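DNA endonuclease I-CvuI (Chlorella vulgaris, PDB 5A77) cleaves double-stranded DNA as a LAGLIDADG homing endonuclease and probably serves the homing of the chloroplast intron that encodes it. Local coordinates at residues Gln53-Ile56 with Leu57-Gln61. Sequence-based numbering, arbitrary orientation.
Unlike the reference sequence in segment 53-56: Gln53 (reference Arg).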
loop_
_atom_site.group_PDB
_atom_site.type_symbol
_atom_site.label_atom_id
_atom_site.label_comp_id
_atom_site.label_asym_id
_atom_site.label_seq_id
_atom_site.Cartn_x
_atom_site.Cartn_y
_atom_site.Cartn_z
ATOM N N GLN B 53 1.730 -3.875 13.520
ATOM C CA GLN B 53 2.253 -4.975 12.731
ATOM C C GLN B 53 3.656 -4.674 12.286
ATOM O O GLN B 53 4.011 -4.845 11.118
ATOM C CB GLN B 53 1.363 -5.259 11.533
ATOM C CG GLN B 53 -0.058 -4.764 11.678
ATOM C CD GLN B 53 -0.951 -5.381 10.632
ATOM O OE1 GLN B 53 -1.013 -6.604 10.511
ATOM N NE2 GLN B 53 -1.600 -4.544 9.825
ATOM N N HIS B 54 4.448 -4.244 13.260
ATOM C CA HIS B 54 5.865 -3.990 13.113
ATOM C C HIS B 54 6.587 -5.156 12.438
ATOM O O HIS B 54 7.606 -4.966 11.778
ATOM C CB HIS B 54 6.447 -3.703 14.498
ATOM C CG HIS B 54 7.916 -3.398 14.501
ATOM N ND1 HIS B 54 8.404 -2.111 14.638
ATOM C CD2 HIS B 54 8.996 -4.194 14.401
ATOM C CE1 HIS B 54 9.715 -2.134 14.624
ATOM N NE2 HIS B 54 10.112 -3.407 14.472
ATOM N N PHE B 55 6.047 -6.363 12.583
ATOM C CA PHE B 55 6.725 -7.557 12.082
ATOM C C PHE B 55 6.917 -7.572 10.561
ATOM O O PHE B 55 7.907 -8.124 10.073
ATOM C CB PHE B 55 5.983 -8.831 12.529
ATOM C CG PHE B 55 4.642 -9.060 11.860
ATOM C CD1 PHE B 55 4.556 -9.755 10.662
ATOM C CD2 PHE B 55 3.467 -8.643 12.471
ATOM C CE1 PHE B 55 3.326 -9.979 10.049
ATOM C CE2 PHE B 55 2.227 -8.873 11.876
ATOM C CZ PHE B 55 2.156 -9.539 10.659
ATOM N N ILE B 56 5.985 -6.970 9.820
ATOM C CA ILE B 56 6.051 -6.972 8.354
ATOM C C ILE B 56 7.306 -6.217 7.828
ATOM O O ILE B 56 7.881 -6.601 6.809
ATOM C CB ILE B 56 4.742 -6.377 7.729
ATOM C CG1 ILE B 56 4.529 -6.863 6.287
ATOM C CG2 ILE B 56 4.697 -4.852 7.815
ATOM C CD1 ILE B 56 4.243 -8.357 6.168
ATOM N N LEU B 57 7.737 -5.178 8.541
ATOM C CA LEU B 57 8.921 -4.417 8.161
ATOM C C LEU B 57 10.228 -5.206 8.389
ATOM O O LEU B 57 11.219 -5.007 7.679
ATOM C CB LEU B 57 8.968 -3.098 8.933
ATOM C CG LEU B 57 7.754 -2.203 8.711
ATOM C CD1 LEU B 57 7.929 -0.894 9.439
ATOM C CD2 LEU B 57 7.579 -1.954 7.227
ATOM N N LEU B 58 10.216 -6.093 9.387
ATOM C CA LEU B 58 11.313 -7.028 9.611
ATOM C C LEU B 58 11.320 -8.127 8.547
ATOM O O LEU B 58 12.385 -8.587 8.147
ATOM C CB LEU B 58 11.217 -7.647 11.004
ATOM C CG LEU B 58 11.280 -6.672 12.185
ATOM C CD1 LEU B 58 11.139 -7.418 13.511
ATOM C CD2 LEU B 58 12.562 -5.845 12.154
ATOM N N ASP B 59 10.138 -8.550 8.090
ATOM C CA ASP B 59 10.049 -9.462 6.945
ATOM C C ASP B 59 10.630 -8.820 5.669
ATOM O O ASP B 59 11.223 -9.491 4.827
ATOM C CB ASP B 59 8.606 -9.880 6.671
ATOM C CG ASP B 59 8.042 -10.818 7.723
ATOM O OD1 ASP B 59 8.818 -11.368 8.545
ATOM O OD2 ASP B 59 6.806 -11.026 7.704
ATOM N N ILE B 60 10.439 -7.518 5.520
ATOM C CA ILE B 60 10.884 -6.845 4.312
ATOM C C ILE B 60 12.395 -6.693 4.354
ATOM O O ILE B 60 13.075 -6.872 3.351
ATOM C CB ILE B 60 10.200 -5.475 4.139
ATOM C CG1 ILE B 60 8.728 -5.674 3.756
ATOM C CG2 ILE B 60 10.917 -4.653 3.076
ATOM C CD1 ILE B 60 7.852 -4.464 3.969
ATOM N N GLN B 61 12.914 -6.396 5.537
ATOM C CA GLN B 61 14.351 -6.296 5.737
ATOM C C GLN B 61 15.061 -7.607 5.428
ATOM O O GLN B 61 16.145 -7.605 4.842
ATOM C CB GLN B 61 14.660 -5.869 7.169
ATOM C CG GLN B 61 16.137 -5.810 7.467
ATOM C CD GLN B 61 16.414 -5.536 8.929
ATOM O OE1 GLN B 61 16.173 -6.386 9.795
ATOM N NE2 GLN B 61 16.920 -4.338 9.218
#
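His54 and Leu58 meet one helical turn apart, in the N-terminal region of helix 55-64, and illustrate how such a turn is built from backbone bonds and side-chain contacts together. Among the hydrogen bonds, Leu57 N reaches His54 O at 3.2 Å. Phe55 O is gripped twice: Asp59 N donates to it at 3.0 Å with an N-H...O angle of 155°, while the bond from Leu58 N is weak. Ile60 N closes a further, weak bond on Ile56 O.

The apolar contacts include a ring edge. With CG turned opposite the backbone N (chi1 -179°), the imidazole of His54 offers its edge to Leu58, and Leu58 CD1 lies near the ring plane, 4.0 Å from His54 CD2. His54 ND1 is hydrogen-bonded to Ser77 OG. Replacing His54 by alanine would probably leave Ser77 without this partner and strip Leu58 of its ring contact. Ile56 CG2 touches Leu57 CD2 at 4.1 Å. The buried Ile56, Leu57 and Ile60 pack on the antiparallel sheet, Ile56 and Ile60 also on Trp14 of helix 6-22; Phe55 and Ile56 meet Leu100 of the second subunit.

The carboxylate of Asp59 brings OD2 to the rim of the Phe55 ring, 3.9 Å from Phe55 CD1, the two planes being 69° apart. Such i to i+4 contacts are ordinary in helices. This chemistry implies division of labour: backbone hydrogen bonds shape the turn, its aliphatic face joins the sheet, and His54 ties this end to strand 76-82.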